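Local coordinates for hemoglobin-like protein (Methylacidiphilum infernorum, PDB 4NK2) that binds heme and probably carries or otherwise handles oxygen, as a group II truncated hemoglobin of the globin fold, at residues A[136-141]-A[161-166]. Residues are numbered along the deposited sequence; the frame is centred on the assembly and turned at random.
Sequences IWLACY and WIESFS. With HEM (protoporphyrin IX containing Fe), chain C.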
loop_
_atom_site.group_PDB
_atom_site.type_symbol
_atom_site.label_atom_id
_atom_site.label_comp_id
_atom_site.label_asym_id
_atom_site.label_seq_id
_atom_site.Cartn_x
_atom_site.Cartn_y
_atom_site.Cartn_z
ATOM N N ILE A 136 7.701 -0.312 14.618
ATOM C CA ILE A 136 7.952 -1.312 15.658
ATOM C C ILE A 136 9.136 -2.215 15.291
ATOM O O ILE A 136 9.982 -2.504 16.131
ATOM C CB ILE A 136 6.695 -2.167 15.938
ATOM C CG1 ILE A 136 5.603 -1.322 16.615
ATOM C CG2 ILE A 136 7.051 -3.372 16.800
ATOM C CD1 ILE A 136 4.242 -2.053 16.672
ATOM N N TRP A 137 9.204 -2.657 14.038
ATOM C CA TRP A 137 10.339 -3.458 13.567
ATOM C C TRP A 137 11.648 -2.687 13.787
ATOM O O TRP A 137 12.646 -3.253 14.242
ATOM C CB TRP A 137 10.130 -3.785 12.086
ATOM C CG TRP A 137 11.150 -4.686 11.391
ATOM C CD1 TRP A 137 11.041 -6.034 11.162
ATOM C CD2 TRP A 137 12.368 -4.272 10.753
ATOM N NE1 TRP A 137 12.131 -6.486 10.450
ATOM C CE2 TRP A 137 12.961 -5.425 10.188
ATOM C CE3 TRP A 137 13.025 -3.041 10.626
ATOM C CZ2 TRP A 137 14.178 -5.382 9.505
ATOM C CZ3 TRP A 137 14.231 -2.995 9.938
ATOM C CH2 TRP A 137 14.800 -4.161 9.395
ATOM N N LEU A 138 11.639 -1.394 13.480
ATOM C CA LEU A 138 12.814 -0.540 13.705
ATOM C C LEU A 138 13.171 -0.363 15.181
ATOM O O LEU A 138 14.353 -0.399 15.547
ATOM C CB LEU A 138 12.610 0.834 13.047
ATOM C CG LEU A 138 12.830 0.870 11.532
ATOM C CD1 LEU A 138 12.542 2.248 10.962
ATOM C CD2 LEU A 138 14.277 0.460 11.189
ATOM N N ALA A 139 12.177 -0.153 16.041
ATOM C CA ALA A 139 12.480 0.046 17.462
ATOM C C ALA A 139 13.058 -1.224 18.052
ATOM O O ALA A 139 13.916 -1.178 18.943
ATOM C CB ALA A 139 11.246 0.468 18.226
ATOM N N CYS A 140 12.573 -2.364 17.573
ATOM C CA CYS A 140 13.141 -3.638 17.981
ATOM C C CYS A 140 14.595 -3.752 17.543
ATOM O O CYS A 140 15.395 -4.412 18.210
ATOM C CB CYS A 140 12.346 -4.805 17.392
ATOM S SG CYS A 140 10.738 -5.040 18.188
ATOM N N TYR A 141 14.933 -3.156 16.402
ATOM C CA TYR A 141 16.304 -3.250 15.905
ATOM C C TYR A 141 17.212 -2.305 16.680
ATOM O O TYR A 141 18.360 -2.653 17.005
ATOM C CB TYR A 141 16.360 -2.939 14.413
ATOM C CG TYR A 141 17.068 -3.998 13.614
ATOM C CD1 TYR A 141 16.483 -4.538 12.479
ATOM C CD2 TYR A 141 18.336 -4.441 13.976
ATOM C CE1 TYR A 141 17.124 -5.498 11.725
ATOM C CE2 TYR A 141 18.987 -5.411 13.226
ATOM C CZ TYR A 141 18.368 -5.934 12.103
ATOM O OH TYR A 141 18.998 -6.903 11.342
ATOM N N TRP A 161 21.023 2.299 6.847
ATOM C CA TRP A 161 20.614 1.283 5.874
ATOM C C TRP A 161 19.220 0.740 6.179
ATOM O O TRP A 161 18.324 0.801 5.333
ATOM C CB TRP A 161 21.621 0.133 5.806
ATOM C CG TRP A 161 21.140 -1.014 4.939
ATOM C CD1 TRP A 161 20.620 -0.928 3.673
ATOM C CD2 TRP A 161 21.144 -2.411 5.277
ATOM N NE1 TRP A 161 20.299 -2.192 3.208
ATOM C CE2 TRP A 161 20.608 -3.113 4.175
ATOM C CE3 TRP A 161 21.548 -3.132 6.407
ATOM C CZ2 TRP A 161 20.468 -4.505 4.170
ATOM C CZ3 TRP A 161 21.409 -4.506 6.405
ATOM C CH2 TRP A 161 20.874 -5.183 5.286
ATOM N N ILE A 162 19.011 0.204 7.375
ATOM C CA ILE A 162 17.689 -0.383 7.646
ATOM C C ILE A 162 16.577 0.666 7.782
ATOM O O ILE A 162 15.426 0.393 7.430
ATOM C CB ILE A 162 17.684 -1.321 8.884
ATOM C CG1 ILE A 162 18.141 -0.571 10.144
ATOM C CG2 ILE A 162 18.566 -2.525 8.634
ATOM C CD1 ILE A 162 17.940 -1.366 11.438
ATOM N N GLU A 163 16.897 1.838 8.329
ATOM C CA GLU A 163 15.888 2.897 8.475
ATOM C C GLU A 163 15.316 3.288 7.128
ATOM O O GLU A 163 14.118 3.544 7.006
ATOM C CB GLU A 163 16.474 4.154 9.142
ATOM C CG GLU A 163 15.423 5.230 9.451
ATOM C CD GLU A 163 15.072 6.122 8.252
ATOM O OE1 GLU A 163 15.856 6.182 7.263
ATOM O OE2 GLU A 163 14.012 6.800 8.315
ATOM N N SER A 164 16.167 3.354 6.108
ATOM C CA SER A 164 15.667 3.726 4.789
ATOM C C SER A 164 15.142 2.529 4.007
ATOM O O SER A 164 14.091 2.621 3.379
ATOM C CB SER A 164 16.727 4.467 3.972
ATOM O OG SER A 164 16.209 4.752 2.682
ATOM N N PHE A 165 15.872 1.415 4.038
ATOM C CA PHE A 165 15.491 0.246 3.249
ATOM C C PHE A 165 14.128 -0.261 3.701
ATOM O O PHE A 165 13.325 -0.737 2.890
ATOM C CB PHE A 165 16.532 -0.866 3.405
ATOM C CG PHE A 165 16.409 -1.974 2.384
ATOM C CD1 PHE A 165 15.921 -1.721 1.108
ATOM C CD2 PHE A 165 16.801 -3.269 2.698
ATOM C CE1 PHE A 165 15.825 -2.744 0.164
ATOM C CE2 PHE A 165 16.699 -4.299 1.757
ATOM C CZ PHE A 165 16.208 -4.033 0.496
ATOM N N SER A 166 13.863 -0.163 5.003
ATOM C CA SER A 166 12.603 -0.650 5.562
ATOM C C SER A 166 11.398 0.087 4.979
ATOM O O SER A 166 10.286 -0.449 4.939
ATOM C CB SER A 166 12.602 -0.554 7.094
ATOM O OG SER A 166 12.824 0.777 7.560
HETATM C CHA HEM C . 11.195 -12.165 5.871
HETATM C CHB HEM C . 8.699 -9.007 8.552
HETATM C CHC HEM C . 11.570 -5.413 6.931
HETATM C CHD HEM C . 14.814 -8.903 5.895
HETATM C C1A HEM C . 10.204 -11.638 6.662
HETATM C C2A HEM C . 8.990 -12.310 7.118
HETATM C C3A HEM C . 8.311 -11.413 7.863
HETATM C C4A HEM C . 9.061 -10.165 7.895
HETATM C CMA HEM C . 6.966 -11.616 8.599
HETATM C CAA HEM C . 8.580 -13.774 6.784
HETATM C CBA HEM C . 7.626 -13.718 5.573
HETATM C CGA HEM C . 7.127 -15.059 5.043
HETATM O O1A HEM C . 5.899 -15.183 4.766
HETATM O O2A HEM C . 7.924 -16.021 4.870
HETATM C C1B HEM C . 9.173 -7.731 8.290
HETATM C C2B HEM C . 8.563 -6.470 8.679
HETATM C C3B HEM C . 9.353 -5.476 8.233
HETATM C C4B HEM C . 10.500 -6.059 7.544
HETATM C CMB HEM C . 7.258 -6.284 9.480
HETATM C CAB HEM C . 9.064 -3.976 8.433
HETATM C CBB HEM C . 9.727 -3.072 7.703
HETATM C C1C HEM C . 12.744 -6.034 6.546
HETATM C C2C HEM C . 13.994 -5.408 6.138
HETATM C C3C HEM C . 14.878 -6.382 5.845
HETATM C C4C HEM C . 14.232 -7.662 6.069
HETATM C CMC HEM C . 14.240 -3.886 6.034
HETATM C CAC HEM C . 16.346 -6.234 5.381
HETATM C CBC HEM C . 17.031 -5.098 5.573
HETATM C C1D HEM C . 14.146 -10.083 5.661
HETATM C C2D HEM C . 14.679 -11.262 4.996
HETATM C C3D HEM C . 13.543 -12.273 5.008
HETATM C C4D HEM C . 12.435 -11.611 5.660
HETATM C CMD HEM C . 16.095 -11.492 4.412
HETATM C CAD HEM C . 13.569 -13.695 4.406
HETATM C CBD HEM C . 13.279 -13.549 2.909
HETATM C CGD HEM C . 13.299 -14.935 2.305
HETATM O O1D HEM C . 12.347 -15.709 2.565
HETATM O O2D HEM C . 14.273 -15.265 1.578
HETATM N NA HEM C . 10.211 -10.347 7.155
HETATM N NB HEM C . 10.343 -7.428 7.610
HETATM N NC HEM C . 12.947 -7.407 6.492
HETATM N ND HEM C . 12.834 -10.332 6.031
HETATM FE FE HEM C . 11.556 -8.843 6.739
#
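The CA atoms of Leu138 and Glu163 are the nearest across two antiparallel helical segments, at 7.0 Å, the axes of 136-141 and 161-165 passing 10.7 Å apart at 175°. Ile162 reaches toward Trp137, Leu138 and Tyr141. Its CG1 branch, placed between the backbone N and the carbonyl carbon (chi1 58°), carries CD1 over one face of the Tyr141 ring in a CH-pi contact, 3.9 Å from the ring centroid and 27° off the normal. The CB of Ile162 meets the edge of the Trp137 indole near its plane, 4.0 Å from CZ3. The two faces of that indole are taken by different partners: Tyr141 CD1 lies over one, while the heme, which Trp137 helps to bind, lies against the other, with CZ2 of Trp137 3.4 Å from HEM C1C. CG of Trp137 stands anti to the backbone N, directing the indole onto the porphyrin, about 6 Å from the side chain of the axial ligand His124. Leu138 adds apolar packing, its CD2 4.1 Å from Ile162 CD1, and its methyls lie beside Ser166 OG. That hydroxyl donates a 2.6 Å bond to Ile162 O, in the carbonyl plane; the same oxygen accepts Ser166 N, so two donors satisfy this buried carbonyl. Arg134 hydrogen-bonds Ser166 OG and, with Arg181, pairs with the Glu163 carboxylate. Helices 131-147 and 155-165 thus form an antiparallel pair of the globin fold beside the heme, with helix 53-75 packing on Trp137 and Tyr141, helix 87-104 on Tyr141 and Trp161, and strand 35-48 on Trp161 and Ser164.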